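Local coordinates for protein fructose-bisphosphate aldolase (Plasmodium falciparum, PDB 4TR9) that belongs to the class I fructose-bisphosphate aldolase family, folds as a parallel alpha/beta (TIM) barrel and binds N'-[(E)-(2,4-dichlorophenyl)methylidene]-3,4-dihydroxybenzohydrazide in a pocket, at residues R62-F70 and Q313-Q321; A175-Q186 and C219-L230. All coordinates share one frame; numbering follows the deposited sequence.

How the contacts relate
Contacts 1 and 2 are helix pairs of one alpha/beta barrel, on opposite sides of the chain's centre. Their centres are 34 Å apart and their nearest atoms about 17 Å apart, so they do not touch. Along the chain, 175-186 and 219-230 both fall between the two segments of contact 1. Contact 1 lies nearer the bound 38D: the side chain of Q313 is about 8 Å from it, against about 11 Å for that of L178 in contact 2. The helices of contact 1 meet at a wide angle through long side chains. Those of contact 2 run close together over alanines and also face two neighbouring subunits.

Contact 1: residues R62-F70 and Q313-Q321; sequences RASYRDLLF and QASVLNTWQ
Y65 of helix 59-70 pushes its ring among Q313, V316, L317 and W320 of helix 310-320, a knob-into-hole contact. Its CG is anti to the backbone N (chi1 173°), which carries the ring across to the second helix. Going outward, CB comes first and packs against W320, 3.6 Å from its CZ3. CG and CD1 also pass this end of the indole. The two ring planes are nearly parallel, 26° apart, but slid so far that they barely overlap. CE1 meets L317, whose CD2 lies over one face of the phenol in a CH-pi contact, 3.8 Å from the ring centroid. L69 CG lies over the opposite face, toward the rim. V316 CG1 is at the ring edge, 4.4 Å from Y65 CE1. CZ and OH end beside the side chain of Q313; Y65 OH is 3.1 Å from Q313 CB.

One turn on, L68 reaches the indole. Its CD1 sits over the face of the five-membered ring of W320, 3.6 Å from the centroid. The other branch, CD2, packs on V316 CG1 at 3.7 Å. L68 runs past both V316 and W320 in the opposite direction. L69 adds its CD2 to the same valine methyl at 4.2 Å.

The segment axes stay 11.8 Å apart and run at 119° to each other, so long side chains fill the interface. Beyond it, F50 of helix 43-52 touches Y65, and V327 of helix 327-346 touches L68. CH-pi contacts of methyls on rings and methyl-on-methyl packing make up most of this buried contact, and the phenol hydroxyl of Y65 brings a polar group to the Q313 end.

Contact 2: residues A175-Q186 and C219-L230; sequences AWGLARYASICQ and CVFKALQENGVL
Helices 168-187 and 206-226 are successive helices of the alpha/beta barrel, each leading into the next parallel strand. The segment axes come within 8.0 Å and run at 38° to each other. Small residues permit this closeness: A179 CB lies 3.7 Å from A223 CB.

A water lies between the helices, 2.8 Å from A179 O and 3.1 Å from L224 O. Helix 206-226 ends in a Schellman motif, with G228 at positive phi and V229 N bonded to L224 O. Past G228 the chain leaves the helix and runs on beside the C-terminal part of 175-186, obliquely to it. V229 CG2 fits against A182 CB at 3.5 Å and against the backbone at S183.

Q186 grips L230, in the loop after the helix. Its OE1 accepts from L230 N at 2.8 Å, in the carbonyl plane and on a lone pair. Its NE2 donates an N-H to L230 O at 2.8 Å, with the acceptor close to the amide plane. These two bonds fix the rotation of the amide. The Q186 side chain is extended beyond CG (chi2 -171°), which lets it reach past V229 CG1.

At the other side, the amide end of N227 lies over one face of the W176 ring, toward its rim, the two planes 64° apart. W176 NE1 hydrogen-bonds to E173 of a second subunit, and R180 NE forms a salt bridge with the same carboxylate. Successive helices packed side by side outside parallel strands, the first here covering 150-157 and 191-198, are the pattern of the TIM barrel.

Contact 1: residues R62-F70 and Q313-Q321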
loop_
_atom_site.group_PDB
_atom_site.type_symbol
_atom_site.label_atom_id
_atom_site.label_comp_id
_atom_site.label_asym_id
_atom_site.label_seq_id
_atom_site.Cartn_x
_atom_site.Cartn_y
_atom_site.Cartn_z
ATOM N N ARG A 62 -35.349 12.629 27.049
ATOM C CA ARG A 62 -34.554 11.673 26.288
ATOM C C ARG A 62 -34.913 10.250 26.697
ATOM O O ARG A 62 -35.043 9.364 25.852
ATOM C CB ARG A 62 -33.058 11.920 26.489
ATOM C CG ARG A 62 -32.559 13.230 25.900
ATOM C CD ARG A 62 -31.040 13.278 25.872
ATOM N NE ARG A 62 -30.461 13.186 27.209
ATOM C CZ ARG A 62 -30.158 14.237 27.963
ATOM N NH1 ARG A 62 -29.633 14.062 29.167
ATOM N NH2 ARG A 62 -30.380 15.464 27.513
ATOM N N ALA A 63 -35.079 10.041 27.998
ATOM C CA ALA A 63 -35.494 8.744 28.514
ATOM C C ALA A 63 -36.907 8.411 28.047
ATOM O O ALA A 63 -37.177 7.292 27.613
ATOM C CB ALA A 63 -35.416 8.725 30.031
ATOM N N SER A 64 -37.800 9.393 28.130
ATOM C CA SER A 64 -39.193 9.207 27.735
ATOM C C SER A 64 -39.321 8.872 26.253
ATOM O O SER A 64 -40.120 8.017 25.868
ATOM C CB SER A 64 -40.011 10.460 28.055
ATOM O OG SER A 64 -39.968 10.760 29.439
ATOM N N TYR A 65 -38.530 9.544 25.424
ATOM C CA TYR A 65 -38.602 9.340 23.983
ATOM C C TYR A 65 -38.096 7.962 23.577
ATOM O O TYR A 65 -38.737 7.267 22.789
ATOM C CB TYR A 65 -37.810 10.417 23.242
ATOM C CG TYR A 65 -37.710 10.149 21.760
ATOM C CD1 TYR A 65 -38.851 10.043 20.979
ATOM C CD2 TYR A 65 -36.476 9.994 21.144
ATOM C CE1 TYR A 65 -38.769 9.792 19.625
ATOM C CE2 TYR A 65 -36.383 9.745 19.789
ATOM C CZ TYR A 65 -37.534 9.646 19.036
ATOM O OH TYR A 65 -37.453 9.399 17.687
ATOM N N ARG A 66 -36.944 7.572 24.111
ATOM C CA ARG A 66 -36.365 6.268 23.810
ATOM C C ARG A 66 -37.212 5.149 24.404
ATOM O O ARG A 66 -37.192 4.018 23.924
ATOM C CB ARG A 66 -34.927 6.184 24.328
ATOM C CG ARG A 66 -33.870 6.304 23.238
ATOM C CD ARG A 66 -33.954 7.640 22.516
ATOM N NE ARG A 66 -33.268 8.704 23.243
ATOM C CZ ARG A 66 -32.023 9.096 22.991
ATOM N NH1 ARG A 66 -31.477 10.073 23.702
ATOM N NH2 ARG A 66 -31.324 8.514 22.025
ATOM N N ASP A 67 -37.959 5.475 25.455
ATOM C CA ASP A 67 -38.884 4.523 26.058
ATOM C C ASP A 67 -40.058 4.284 25.118
ATOM O O ASP A 67 -40.585 3.175 25.028
ATOM C CB ASP A 67 -39.384 5.027 27.413
ATOM C CG ASP A 67 -40.559 4.225 27.938
ATOM O OD1 ASP A 67 -40.328 3.160 28.548
ATOM O OD2 ASP A 67 -41.714 4.660 27.744
ATOM N N LEU A 68 -40.460 5.340 24.418
ATOM C CA LEU A 68 -41.546 5.263 23.451
ATOM C C LEU A 68 -41.166 4.352 22.291
ATOM O O LEU A 68 -41.990 3.587 21.791
ATOM C CB LEU A 68 -41.903 6.663 22.940
ATOM C CG LEU A 68 -43.033 6.828 21.921
ATOM C CD1 LEU A 68 -43.747 8.142 22.162
ATOM C CD2 LEU A 68 -42.512 6.777 20.493
ATOM N N LEU A 69 -39.910 4.443 21.869
ATOM C CA LEU A 69 -39.416 3.647 20.755
ATOM C C LEU A 69 -39.269 2.179 21.134
ATOM O O LEU A 69 -39.811 1.298 20.468
ATOM C CB LEU A 69 -38.072 4.191 20.263
ATOM C CG LEU A 69 -38.048 5.625 19.728
ATOM C CD1 LEU A 69 -36.628 6.033 19.366
ATOM C CD2 LEU A 69 -38.969 5.768 18.527
ATOM N N PHE A 70 -38.539 1.922 22.215
ATOM C CA PHE A 70 -38.184 0.558 22.589
ATOM C C PHE A 70 -39.333 -0.155 23.293
ATOM O O PHE A 70 -39.362 -1.384 23.362
ATOM C CB PHE A 70 -36.940 0.561 23.483
ATOM C CG PHE A 70 -35.786 1.345 22.917
ATOM C CD1 PHE A 70 -35.609 1.456 21.547
ATOM C CD2 PHE A 70 -34.883 1.974 23.757
ATOM C CE1 PHE A 70 -34.556 2.181 21.026
ATOM C CE2 PHE A 70 -33.827 2.700 23.241
ATOM C CZ PHE A 70 -33.666 2.804 21.874
ATOM N N GLN A 313 -37.860 7.726 12.613
ATOM C CA GLN A 313 -38.177 8.535 13.786
ATOM C C GLN A 313 -38.697 9.933 13.462
ATOM O O GLN A 313 -39.225 10.615 14.341
ATOM C CB GLN A 313 -36.944 8.655 14.682
ATOM C CG GLN A 313 -36.415 7.328 15.195
ATOM C CD GLN A 313 -35.158 7.488 16.028
ATOM O OE1 GLN A 313 -34.112 6.923 15.710
ATOM N NE2 GLN A 313 -35.256 8.261 17.104
ATOM N N ALA A 314 -38.544 10.359 12.212
ATOM C CA ALA A 314 -38.917 11.716 11.817
ATOM C C ALA A 314 -40.400 12.000 12.051
ATOM O O ALA A 314 -40.757 13.021 12.640
ATOM C CB ALA A 314 -38.560 11.958 10.359
ATOM N N SER A 315 -41.258 11.094 11.594
ATOM C CA SER A 315 -42.699 11.270 11.741
ATOM C C SER A 315 -43.165 10.933 13.153
ATOM O O SER A 315 -44.201 11.422 13.605
ATOM C CB SER A 315 -43.449 10.410 10.723
ATOM O OG SER A 315 -43.200 10.850 9.400
ATOM N N VAL A 316 -42.400 10.095 13.844
ATOM C CA VAL A 316 -42.727 9.707 15.211
ATOM C C VAL A 316 -42.632 10.904 16.149
ATOM O O VAL A 316 -43.530 11.149 16.956
ATOM C CB VAL A 316 -41.799 8.588 15.716
ATOM C CG1 VAL A 316 -42.091 8.271 17.173
ATOM C CG2 VAL A 316 -41.954 7.346 14.856
ATOM N N LEU A 317 -41.539 11.649 16.031
ATOM C CA LEU A 317 -41.319 12.844 16.837
ATOM C C LEU A 317 -42.397 13.896 16.589
ATOM O O LEU A 317 -42.856 14.556 17.522
ATOM C CB LEU A 317 -39.936 13.430 16.546
ATOM C CG LEU A 317 -38.739 12.705 17.163
ATOM C CD1 LEU A 317 -37.472 12.993 16.378
ATOM C CD2 LEU A 317 -38.570 13.122 18.615
ATOM N N ASN A 318 -42.797 14.046 15.331
ATOM C CA ASN A 318 -43.828 15.011 14.965
ATOM C C ASN A 318 -45.186 14.649 15.555
ATOM O O ASN A 318 -45.979 15.527 15.894
ATOM C CB ASN A 318 -43.940 15.124 13.444
ATOM C CG ASN A 318 -42.697 15.713 12.809
ATOM O OD1 ASN A 318 -42.051 16.591 13.382
ATOM N ND2 ASN A 318 -42.355 15.233 11.620
ATOM N N THR A 319 -45.447 13.353 15.673
ATOM C CA THR A 319 -46.707 12.873 16.223
ATOM C C THR A 319 -46.699 12.951 17.747
ATOM O O THR A 319 -47.685 13.352 18.366
ATOM C CB THR A 319 -46.995 11.425 15.786
ATOM O OG1 THR A 319 -46.972 11.342 14.356
ATOM C CG2 THR A 319 -48.353 10.969 16.293
ATOM N N TRP A 320 -45.573 12.572 18.341
ATOM C CA TRP A 320 -45.429 12.550 19.791
ATOM C C TRP A 320 -45.436 13.954 20.391
ATOM O O TRP A 320 -46.253 14.258 21.262
ATOM C CB TRP A 320 -44.142 11.816 20.173
ATOM C CG TRP A 320 -43.871 11.775 21.641
ATOM C CD1 TRP A 320 -44.731 11.380 22.624
ATOM C CD2 TRP A 320 -42.645 12.122 22.296
ATOM N NE1 TRP A 320 -44.119 11.468 23.851
ATOM C CE2 TRP A 320 -42.837 11.920 23.676
ATOM C CE3 TRP A 320 -41.404 12.587 21.847
ATOM C CZ2 TRP A 320 -41.837 12.169 24.613
ATOM C CZ3 TRP A 320 -40.413 12.834 22.779
ATOM C CH2 TRP A 320 -40.635 12.625 24.146
ATOM N N GLN A 321 -44.523 14.800 19.917
ATOM C CA GLN A 321 -44.395 16.182 20.382
ATOM C C GLN A 321 -44.206 16.288 21.895
ATOM O O GLN A 321 -44.657 17.249 22.518
ATOM C CB GLN A 321 -45.613 17.008 19.957
ATOM C CG GLN A 321 -45.597 17.432 18.498
ATOM C CD GLN A 321 -46.771 18.321 18.140
ATOM O OE1 GLN A 321 -47.791 18.330 18.828
ATOM N NE2 GLN A 321 -46.629 19.080 17.059
#

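Contact 2: residues A175-Q186 and C219-L230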
loop_
_atom_site.group_PDB
_atom_site.type_symbol
_atom_site.label_atom_id
_atom_site.label_comp_id
_atom_site.label_asym_id
_atom_site.label_seq_id
_atom_site.Cartn_x
_atom_site.Cartn_y
_atom_site.Cartn_z
ATOM N N ALA A 175 -10.457 4.202 6.331
ATOM C CA ALA A 175 -10.374 2.752 6.215
ATOM C C ALA A 175 -9.646 2.121 7.399
ATOM O O ALA A 175 -10.122 1.147 7.980
ATOM C CB ALA A 175 -9.689 2.369 4.910
ATOM N N TRP A 176 -8.492 2.678 7.753
ATOM C CA TRP A 176 -7.691 2.131 8.843
ATOM C C TRP A 176 -8.368 2.354 10.191
ATOM O O TRP A 176 -8.268 1.518 11.091
ATOM C CB TRP A 176 -6.290 2.748 8.849
ATOM C CG TRP A 176 -5.333 2.020 9.741
ATOM C CD1 TRP A 176 -4.944 2.382 10.999
ATOM C CD2 TRP A 176 -4.652 0.794 9.448
ATOM N NE1 TRP A 176 -4.057 1.460 11.504
ATOM C CE2 TRP A 176 -3.863 0.475 10.570
ATOM C CE3 TRP A 176 -4.632 -0.063 8.343
ATOM C CZ2 TRP A 176 -3.063 -0.664 10.621
ATOM C CZ3 TRP A 176 -3.836 -1.194 8.396
ATOM C CH2 TRP A 176 -3.062 -1.484 9.526
ATOM N N GLY A 177 -9.056 3.484 10.324
ATOM C CA GLY A 177 -9.793 3.790 11.537
ATOM C C GLY A 177 -10.903 2.785 11.771
ATOM O O GLY A 177 -11.056 2.258 12.873
ATOM N N LEU A 178 -11.678 2.519 10.723
ATOM C CA LEU A 178 -12.726 1.508 10.775
ATOM C C LEU A 178 -12.123 0.129 11.009
ATOM O O LEU A 178 -12.718 -0.717 11.676
ATOM C CB LEU A 178 -13.542 1.512 9.481
ATOM C CG LEU A 178 -14.445 2.719 9.229
ATOM C CD1 LEU A 178 -14.791 2.825 7.753
ATOM C CD2 LEU A 178 -15.708 2.621 10.066
ATOM N N ALA A 179 -10.933 -0.084 10.456
ATOM C CA ALA A 179 -10.247 -1.365 10.566
ATOM C C ALA A 179 -9.866 -1.685 12.009
ATOM O O ALA A 179 -10.140 -2.780 12.501
ATOM C CB ALA A 179 -9.010 -1.375 9.682
ATOM N N ARG A 180 -9.231 -0.728 12.678
ATOM C CA ARG A 180 -8.820 -0.902 14.068
ATOM C C ARG A 180 -10.026 -1.126 14.971
ATOM O O ARG A 180 -10.024 -2.024 15.814
ATOM C CB ARG A 180 -8.024 0.314 14.547
ATOM C CG ARG A 180 -6.709 0.522 13.818
ATOM C CD ARG A 180 -5.655 -0.479 14.263
ATOM N NE ARG A 180 -5.152 -0.195 15.606
ATOM C CZ ARG A 180 -5.471 -0.893 16.692
ATOM N NH1 ARG A 180 -4.963 -0.558 17.870
ATOM N NH2 ARG A 180 -6.295 -1.928 16.599
ATOM N N TYR A 181 -11.054 -0.306 14.782
ATOM C CA TYR A 181 -12.275 -0.384 15.575
ATOM C C TYR A 181 -12.930 -1.758 15.495
ATOM O O TYR A 181 -13.353 -2.312 16.508
ATOM C CB TYR A 181 -13.263 0.693 15.118
ATOM C CG TYR A 181 -14.705 0.237 15.050
ATOM C CD1 TYR A 181 -15.498 0.191 16.190
ATOM C CD2 TYR A 181 -15.279 -0.133 13.838
ATOM C CE1 TYR A 181 -16.818 -0.219 16.127
ATOM C CE2 TYR A 181 -16.595 -0.548 13.766
ATOM C CZ TYR A 181 -17.359 -0.587 14.913
ATOM O OH TYR A 181 -18.671 -0.994 14.844
ATOM N N ALA A 182 -13.008 -2.301 14.286
ATOM C CA ALA A 182 -13.708 -3.556 14.061
ATOM C C ALA A 182 -12.987 -4.731 14.716
ATOM O O ALA A 182 -13.625 -5.647 15.232
ATOM C CB ALA A 182 -13.881 -3.801 12.571
ATOM N N SER A 183 -11.658 -4.696 14.703
ATOM C CA SER A 183 -10.863 -5.771 15.289
ATOM C C SER A 183 -10.992 -5.798 16.809
ATOM O O SER A 183 -11.082 -6.865 17.415
ATOM C CB SER A 183 -9.393 -5.627 14.890
ATOM O OG SER A 183 -8.840 -4.427 15.402
ATOM N N ILE A 184 -10.999 -4.614 17.415
ATOM C CA ILE A 184 -11.106 -4.487 18.864
ATOM C C ILE A 184 -12.456 -4.996 19.365
ATOM O O ILE A 184 -12.532 -5.677 20.389
ATOM C CB ILE A 184 -10.904 -3.023 19.309
ATOM C CG1 ILE A 184 -9.522 -2.527 18.880
ATOM C CG2 ILE A 184 -11.067 -2.888 20.815
ATOM C CD1 ILE A 184 -9.278 -1.064 19.174
ATOM N N CYS A 185 -13.516 -4.672 18.630
ATOM C CA CYS A 185 -14.861 -5.112 18.991
ATOM C C CYS A 185 -14.997 -6.628 18.932
ATOM O O CYS A 185 -15.541 -7.245 19.848
ATOM C CB CYS A 185 -15.899 -4.462 18.076
ATOM S SG CYS A 185 -16.105 -2.690 18.337
ATOM N N GLN A 186 -14.502 -7.224 17.851
ATOM C CA GLN A 186 -14.565 -8.671 17.681
ATOM C C GLN A 186 -13.762 -9.382 18.764
ATOM O O GLN A 186 -14.121 -10.475 19.200
ATOM C CB GLN A 186 -14.060 -9.072 16.293
ATOM C CG GLN A 186 -14.939 -8.575 15.159
ATOM C CD GLN A 186 -14.554 -9.157 13.815
ATOM O OE1 GLN A 186 -13.422 -9.598 13.617
ATOM N NE2 GLN A 186 -15.500 -9.167 12.882
ATOM N N CYS A 219 -10.829 0.100 -0.377
ATOM C CA CYS A 219 -9.803 0.422 0.606
ATOM C C CYS A 219 -10.247 0.043 2.015
ATOM O O CYS A 219 -9.430 -0.351 2.848
ATOM C CB CYS A 219 -9.453 1.910 0.545
ATOM S SG CYS A 219 -8.093 2.401 1.627
ATOM N N VAL A 220 -11.546 0.163 2.275
ATOM C CA VAL A 220 -12.100 -0.183 3.580
ATOM C C VAL A 220 -11.920 -1.669 3.869
ATOM O O VAL A 220 -11.373 -2.045 4.905
ATOM C CB VAL A 220 -13.595 0.183 3.680
ATOM C CG1 VAL A 220 -14.234 -0.499 4.880
ATOM C CG2 VAL A 220 -13.767 1.692 3.767
ATOM N N PHE A 221 -12.372 -2.511 2.945
ATOM C CA PHE A 221 -12.242 -3.955 3.107
ATOM C C PHE A 221 -10.784 -4.397 3.080
ATOM O O PHE A 221 -10.415 -5.376 3.728
ATOM C CB PHE A 221 -13.036 -4.692 2.027
ATOM C CG PHE A 221 -14.501 -4.805 2.329
ATOM C CD1 PHE A 221 -14.983 -5.855 3.091
ATOM C CD2 PHE A 221 -15.396 -3.858 1.860
ATOM C CE1 PHE A 221 -16.332 -5.963 3.378
ATOM C CE2 PHE A 221 -16.745 -3.959 2.142
ATOM C CZ PHE A 221 -17.214 -5.013 2.902
ATOM N N LYS A 222 -9.959 -3.676 2.328
ATOM C CA LYS A 222 -8.529 -3.954 2.304
ATOM C C LYS A 222 -7.953 -3.784 3.701
ATOM O O LYS A 222 -7.272 -4.670 4.213
ATOM C CB LYS A 222 -7.807 -3.040 1.313
ATOM C CG LYS A 222 -6.306 -3.276 1.226
ATOM C CD LYS A 222 -5.991 -4.720 0.875
ATOM C CE LYS A 222 -4.529 -4.896 0.494
ATOM N NZ LYS A 222 -3.598 -4.486 1.581
ATOM N N ALA A 223 -8.248 -2.645 4.320
ATOM C CA ALA A 223 -7.801 -2.375 5.680
ATOM C C ALA A 223 -8.416 -3.369 6.662
ATOM O O ALA A 223 -7.806 -3.712 7.674
ATOM C CB ALA A 223 -8.146 -0.949 6.080
ATOM N N LEU A 224 -9.624 -3.833 6.353
ATOM C CA LEU A 224 -10.315 -4.784 7.217
ATOM C C LEU A 224 -9.607 -6.134 7.263
ATOM O O LEU A 224 -9.526 -6.762 8.319
ATOM C CB LEU A 224 -11.764 -4.974 6.763
ATOM C CG LEU A 224 -12.760 -3.889 7.182
ATOM C CD1 LEU A 224 -14.166 -4.245 6.727
ATOM C CD2 LEU A 224 -12.722 -3.670 8.688
ATOM N N GLN A 225 -9.090 -6.575 6.122
ATOM C CA GLN A 225 -8.469 -7.892 6.039
ATOM C C GLN A 225 -7.025 -7.877 6.530
ATOM O O GLN A 225 -6.474 -8.919 6.881
ATOM C CB GLN A 225 -8.538 -8.421 4.605
ATOM C CG GLN A 225 -9.956 -8.512 4.065
ATOM C CD GLN A 225 -10.181 -9.735 3.202
ATOM O OE1 GLN A 225 -9.295 -10.577 3.054
ATOM N NE2 GLN A 225 -11.375 -9.844 2.631
ATOM N N GLU A 226 -6.415 -6.697 6.558
ATOM C CA GLU A 226 -5.045 -6.581 7.038
ATOM C C GLU A 226 -4.997 -6.604 8.562
ATOM O O GLU A 226 -3.983 -6.980 9.150
ATOM C CB GLU A 226 -4.388 -5.311 6.499
ATOM C CG GLU A 226 -4.290 -5.278 4.981
ATOM C CD GLU A 226 -3.930 -6.630 4.392
ATOM O OE1 GLU A 226 -2.814 -7.123 4.662
ATOM O OE2 GLU A 226 -4.765 -7.205 3.663
ATOM N N ASN A 227 -6.098 -6.210 9.193
ATOM C CA ASN A 227 -6.197 -6.257 10.646
ATOM C C ASN A 227 -6.865 -7.552 11.097
ATOM O O ASN A 227 -7.006 -7.807 12.292
ATOM C CB ASN A 227 -6.966 -5.047 11.178
ATOM C CG ASN A 227 -6.205 -3.746 10.999
ATOM O OD1 ASN A 227 -6.087 -3.227 9.889
ATOM N ND2 ASN A 227 -5.693 -3.206 12.099
ATOM N N GLY A 228 -7.279 -8.361 10.128
ATOM C CA GLY A 228 -7.827 -9.677 10.402
ATOM C C GLY A 228 -9.231 -9.692 10.969
ATOM O O GLY A 228 -9.548 -10.505 11.838
ATOM N N VAL A 229 -10.080 -8.799 10.474
ATOM C CA VAL A 229 -11.464 -8.749 10.923
ATOM C C VAL A 229 -12.306 -9.817 10.237
ATOM O O VAL A 229 -12.330 -9.912 9.010
ATOM C CB VAL A 229 -12.084 -7.363 10.674
ATOM C CG1 VAL A 229 -13.604 -7.444 10.642
ATOM C CG2 VAL A 229 -11.626 -6.404 11.745
ATOM N N LEU A 230 -12.983 -10.626 11.044
ATOM C CA LEU A 230 -13.864 -11.666 10.532
ATOM C C LEU A 230 -15.064 -11.042 9.832
ATOM O O LEU A 230 -15.917 -10.429 10.474
ATOM C CB LEU A 230 -14.325 -12.582 11.666
ATOM C CG LEU A 230 -15.065 -13.858 11.263
ATOM C CD1 LEU A 230 -14.121 -14.816 10.555
ATOM C CD2 LEU A 230 -15.697 -14.519 12.477
HETATM O O HOH W 1 -9.841 -4.423 10.264
#